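Local structure of nuclear transport factor 2 family protein (3DM8) at residues R99-F108 with R120-Q131. The protein is of unknown function but belongs to the SnoaL-like branch of the NTF2 superfamily and has been proposed to be an isomerase. Sequence-based numbering, arbitrary orientation.
Sequences RPISVRMALF and RMVLDTFDLVEQ
The last beta hairpin of the sheet, strands 100-112 and 115-123, pairs Phe108 with Arg120 and Ala106 with Val122 through backbone bonds in both directions; Ala106 N to Val122 O measures 2.8 Å. Arg104 O extends the pairing by one more bond, to Asp124 N at 3.2 Å. There the chain leaves the sheet: Asp124 is the N-cap of helix 125-133, and its OD1 takes Asp127 N from above the carboxylate plane while also bonding Thr125 OG1 of the second subunit. In this NTF2-like cone of curved sheet and helices, the helix then runs alongside the part of strand 100-112 beyond the pairing, where Gln131 takes up backbone groups of Ser102. With its chain extended beyond CG, its amide mimics a peptide: OE1 accepts Ser102 N at 2.8 Å, almost straight at 175°, and NE2 gives to Ser102 O at 2.7 Å, in that carbonyl's plane. A water bridges Pro100 O and OE1, donating to both. Cut back to alanine, this position is likely to leave Ser102 N and O without their mates, the helix turn then held to the strand mainly by Arg99 and Leu128. Three residues before Ser102, Arg99 NE meets the backbone O of the same Gln131 at 3.1 Å, edge-on in the guanidinium plane. On the face that carries Met105 and Leu123, Leu128 CD1 touches Ile101 CG2 (3.7 Å), Leu123 CD1 lies against Val103 CG1, and the sulfurs of Met105 and Met121 meet, SD to SD 3.5 Å, where both chains bend at chi3.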
loop_
_atom_site.group_PDB
_atom_site.type_symbol
_atom_site.label_atom_id
_atom_site.label_comp_id
_atom_site.label_asym_id
_atom_site.label_seq_id
_atom_site.Cartn_x
_atom_site.Cartn_y
_atom_site.Cartn_z
ATOM N N ARG A 99 -21.127 -3.087 -11.836
ATOM C CA ARG A 99 -20.289 -4.112 -11.194
ATOM C C ARG A 99 -19.850 -3.659 -9.760
ATOM O O ARG A 99 -19.300 -2.588 -9.614
ATOM C CB ARG A 99 -19.063 -4.352 -12.098
ATOM C CG ARG A 99 -18.131 -5.438 -11.604
ATOM C CD ARG A 99 -18.937 -6.689 -11.361
ATOM N NE ARG A 99 -18.079 -7.838 -11.081
ATOM C CZ ARG A 99 -18.528 -9.087 -11.002
ATOM N NH1 ARG A 99 -19.813 -9.333 -11.180
ATOM N NH2 ARG A 99 -17.696 -10.086 -10.743
ATOM N N PRO A 100 -20.111 -4.456 -8.702
ATOM C CA PRO A 100 -19.505 -4.095 -7.437
ATOM C C PRO A 100 -18.065 -4.453 -7.305
ATOM O O PRO A 100 -17.625 -5.559 -7.633
ATOM C CB PRO A 100 -20.287 -4.902 -6.394
ATOM C CG PRO A 100 -21.325 -5.596 -7.092
ATOM C CD PRO A 100 -21.056 -5.569 -8.550
ATOM N N ILE A 101 -17.333 -3.512 -6.756
ATOM C CA ILE A 101 -15.924 -3.700 -6.639
ATOM C C ILE A 101 -15.477 -3.165 -5.293
ATOM O O ILE A 101 -15.921 -2.135 -4.875
ATOM C CB ILE A 101 -15.169 -2.986 -7.777
ATOM C CG1 ILE A 101 -15.562 -3.573 -9.143
ATOM C CG2 ILE A 101 -13.628 -3.032 -7.496
ATOM C CD1 ILE A 101 -15.033 -2.761 -10.308
ATOM N N SER A 102 -14.650 -3.940 -4.619
ATOM C CA SER A 102 -13.996 -3.489 -3.356
ATOM C C SER A 102 -12.524 -3.275 -3.638
ATOM O O SER A 102 -11.882 -4.113 -4.289
ATOM C CB SER A 102 -14.257 -4.534 -2.261
ATOM O OG SER A 102 -13.466 -4.342 -1.103
ATOM N N VAL A 103 -11.990 -2.146 -3.189
ATOM C CA VAL A 103 -10.601 -1.752 -3.457
ATOM C C VAL A 103 -9.897 -1.449 -2.152
ATOM O O VAL A 103 -10.364 -0.616 -1.395
ATOM C CB VAL A 103 -10.561 -0.495 -4.340
ATOM C CG1 VAL A 103 -9.138 -0.155 -4.725
ATOM C CG2 VAL A 103 -11.396 -0.713 -5.612
ATOM N N ARG A 104 -8.782 -2.139 -1.891
ATOM C CA ARG A 104 -8.001 -1.846 -0.720
ATOM C C ARG A 104 -6.742 -1.071 -1.122
ATOM O O ARG A 104 -5.995 -1.492 -2.014
ATOM C CB ARG A 104 -7.575 -3.122 -0.015
ATOM C CG ARG A 104 -6.841 -2.784 1.200
ATOM C CD ARG A 104 -6.429 -3.992 1.972
ATOM N NE ARG A 104 -7.413 -4.298 3.022
ATOM C CZ ARG A 104 -8.257 -5.316 2.984
ATOM N NH1 ARG A 104 -8.341 -6.121 1.932
ATOM N NH2 ARG A 104 -9.084 -5.486 3.992
ATOM N N MET A 105 -6.542 0.075 -0.491
ATOM C CA MET A 105 -5.492 1.002 -0.917
ATOM C C MET A 105 -4.667 1.453 0.287
ATOM O O MET A 105 -5.168 1.527 1.391
ATOM C CB MET A 105 -6.083 2.230 -1.606
ATOM C CG MET A 105 -7.086 1.962 -2.696
ATOM S SD MET A 105 -8.005 3.501 -3.133
ATOM C CE MET A 105 -8.987 3.745 -1.669
ATOM N N ALA A 106 -3.403 1.751 0.018
ATOM C CA ALA A 106 -2.499 2.388 0.964
ATOM C C ALA A 106 -2.034 3.698 0.348
ATOM O O ALA A 106 -1.537 3.726 -0.786
ATOM C CB ALA A 106 -1.303 1.483 1.250
ATOM N N LEU A 107 -2.240 4.768 1.100
ATOM C CA LEU A 107 -2.072 6.161 0.653
ATOM C C LEU A 107 -1.025 6.867 1.528
ATOM O O LEU A 107 -1.109 6.836 2.740
ATOM C CB LEU A 107 -3.459 6.845 0.811
ATOM C CG LEU A 107 -3.594 8.305 0.495
ATOM C CD1 LEU A 107 -3.497 8.432 -1.027
ATOM C CD2 LEU A 107 -4.939 8.811 1.017
ATOM N N PHE A 108 -0.028 7.470 0.892
ATOM C CA PHE A 108 0.926 8.337 1.539
ATOM C C PHE A 108 0.832 9.714 0.977
ATOM O O PHE A 108 0.936 9.895 -0.247
ATOM C CB PHE A 108 2.362 7.817 1.363
ATOM C CG PHE A 108 2.594 6.444 1.976
ATOM C CD1 PHE A 108 2.064 5.306 1.395
ATOM C CD2 PHE A 108 3.329 6.330 3.119
ATOM C CE1 PHE A 108 2.277 4.065 1.980
ATOM C CE2 PHE A 108 3.523 5.089 3.715
ATOM C CZ PHE A 108 2.988 3.966 3.102
ATOM N N ARG A 120 1.094 9.230 -3.111
ATOM C CA ARG A 120 1.474 7.924 -3.627
ATOM C C ARG A 120 0.476 6.912 -3.113
ATOM O O ARG A 120 0.131 6.892 -1.920
ATOM C CB ARG A 120 2.875 7.520 -3.166
ATOM C CG ARG A 120 4.032 8.333 -3.737
ATOM C CD ARG A 120 4.126 8.173 -5.238
ATOM N NE ARG A 120 5.318 8.793 -5.793
ATOM C CZ ARG A 120 5.367 10.059 -6.196
ATOM N NH1 ARG A 120 6.456 10.556 -6.704
ATOM N NH2 ARG A 120 4.300 10.798 -6.117
ATOM N N MET A 121 -0.064 6.158 -4.037
ATOM C CA MET A 121 -1.023 5.117 -3.722
ATOM C C MET A 121 -0.633 3.786 -4.297
ATOM O O MET A 121 -0.336 3.680 -5.451
ATOM C CB MET A 121 -2.412 5.483 -4.228
ATOM C CG MET A 121 -3.374 4.376 -3.980
ATOM S SD MET A 121 -5.016 4.634 -4.623
ATOM C CE MET A 121 -5.353 5.886 -3.395
ATOM N N VAL A 122 -0.651 2.788 -3.436
ATOM C CA VAL A 122 -0.509 1.357 -3.776
ATOM C C VAL A 122 -1.811 0.678 -3.462
ATOM O O VAL A 122 -2.356 0.809 -2.375
ATOM C CB VAL A 122 0.587 0.678 -2.896
ATOM C CG1 VAL A 122 0.885 -0.749 -3.401
ATOM C CG2 VAL A 122 1.810 1.506 -2.943
ATOM N N LEU A 123 -2.307 -0.112 -4.397
ATOM C CA LEU A 123 -3.449 -0.954 -4.104
ATOM C C LEU A 123 -3.351 -2.360 -4.631
ATOM O O LEU A 123 -2.398 -2.722 -5.319
ATOM C CB LEU A 123 -4.700 -0.338 -4.696
ATOM C CG LEU A 123 -4.657 -0.215 -6.197
ATOM C CD1 LEU A 123 -6.026 -0.446 -6.698
ATOM C CD2 LEU A 123 -4.145 1.164 -6.582
ATOM N N ASP A 124 -4.274 -3.173 -4.141
ATOM C CA ASP A 124 -4.312 -4.628 -4.488
ATOM C C ASP A 124 -4.911 -4.721 -5.886
ATOM O O ASP A 124 -6.112 -4.904 -6.110
ATOM C CB ASP A 124 -5.025 -5.463 -3.390
ATOM C CG ASP A 124 -4.946 -6.985 -3.658
ATOM O OD1 ASP A 124 -4.528 -7.389 -4.775
ATOM O OD2 ASP A 124 -5.415 -7.783 -2.815
ATOM N N THR A 125 -3.997 -4.552 -6.827
ATOM C CA THR A 125 -4.302 -4.383 -8.231
ATOM C C THR A 125 -4.744 -5.700 -8.880
ATOM O O THR A 125 -5.566 -5.684 -9.762
ATOM C CB THR A 125 -3.133 -3.767 -9.011
ATOM O OG1 THR A 125 -1.927 -4.433 -8.614
ATOM C CG2 THR A 125 -3.070 -2.222 -8.738
ATOM N N PHE A 126 -4.225 -6.830 -8.419
ATOM C CA PHE A 126 -4.668 -8.101 -8.978
ATOM C C PHE A 126 -6.116 -8.354 -8.588
ATOM O O PHE A 126 -6.976 -8.730 -9.423
ATOM C CB PHE A 126 -3.728 -9.263 -8.577
ATOM C CG PHE A 126 -4.086 -10.589 -9.223
ATOM C CD1 PHE A 126 -3.598 -10.904 -10.467
ATOM C CD2 PHE A 126 -4.898 -11.492 -8.582
ATOM C CE1 PHE A 126 -3.936 -12.091 -11.071
ATOM C CE2 PHE A 126 -5.240 -12.693 -9.159
ATOM C CZ PHE A 126 -4.757 -13.001 -10.399
ATOM N N ASP A 127 -6.416 -8.134 -7.332
ATOM C CA ASP A 127 -7.775 -8.352 -6.835
ATOM C C ASP A 127 -8.720 -7.416 -7.562
ATOM O O ASP A 127 -9.824 -7.814 -7.987
ATOM C CB ASP A 127 -7.863 -8.130 -5.338
ATOM C CG ASP A 127 -9.166 -8.575 -4.775
ATOM O OD1 ASP A 127 -9.779 -7.792 -4.053
ATOM O OD2 ASP A 127 -9.575 -9.710 -5.045
ATOM N N LEU A 128 -8.243 -6.199 -7.814
ATOM C CA LEU A 128 -9.079 -5.183 -8.511
ATOM C C LEU A 128 -9.387 -5.673 -9.918
ATOM O O LEU A 128 -10.542 -5.666 -10.374
ATOM C CB LEU A 128 -8.398 -3.794 -8.586
ATOM C CG LEU A 128 -8.962 -2.683 -9.466
ATOM C CD1 LEU A 128 -10.453 -2.372 -9.220
ATOM C CD2 LEU A 128 -8.116 -1.351 -9.393
ATOM N N VAL A 129 -8.354 -6.124 -10.619
ATOM C CA VAL A 129 -8.501 -6.529 -12.043
ATOM C C VAL A 129 -9.419 -7.737 -12.097
ATOM O O VAL A 129 -10.276 -7.842 -12.969
ATOM C CB VAL A 129 -7.139 -6.834 -12.781
ATOM C CG1 VAL A 129 -7.392 -7.662 -14.063
ATOM C CG2 VAL A 129 -6.363 -5.547 -13.103
ATOM N N GLU A 130 -9.230 -8.667 -11.168
ATOM C CA GLU A 130 -10.062 -9.864 -11.152
ATOM C C GLU A 130 -11.524 -9.541 -10.972
ATOM O O GLU A 130 -12.425 -10.108 -11.653
ATOM C CB GLU A 130 -9.636 -10.846 -10.079
ATOM C CG GLU A 130 -8.358 -11.566 -10.451
ATOM C CD GLU A 130 -8.398 -13.065 -10.187
ATOM O OE1 GLU A 130 -8.964 -13.490 -9.144
ATOM O OE2 GLU A 130 -7.824 -13.819 -11.018
ATOM N N GLN A 131 -11.776 -8.636 -10.040
ATOM C CA GLN A 131 -13.163 -8.237 -9.750
ATOM C C GLN A 131 -13.789 -7.520 -10.926
ATOM O O GLN A 131 -14.975 -7.741 -11.251
ATOM C CB GLN A 131 -13.228 -7.325 -8.532
ATOM C CG GLN A 131 -13.012 -7.979 -7.217
ATOM C CD GLN A 131 -13.096 -6.934 -6.119
ATOM O OE1 GLN A 131 -14.194 -6.508 -5.726
ATOM N NE2 GLN A 131 -11.941 -6.489 -5.641
HETATM O O HOH W 1 -16.503 -7.393 -5.258
HETATM O O HOH W 2 -8.099 -3.982 -4.449
HETATM O O HOH W 3 -7.144 -6.897 -0.974
#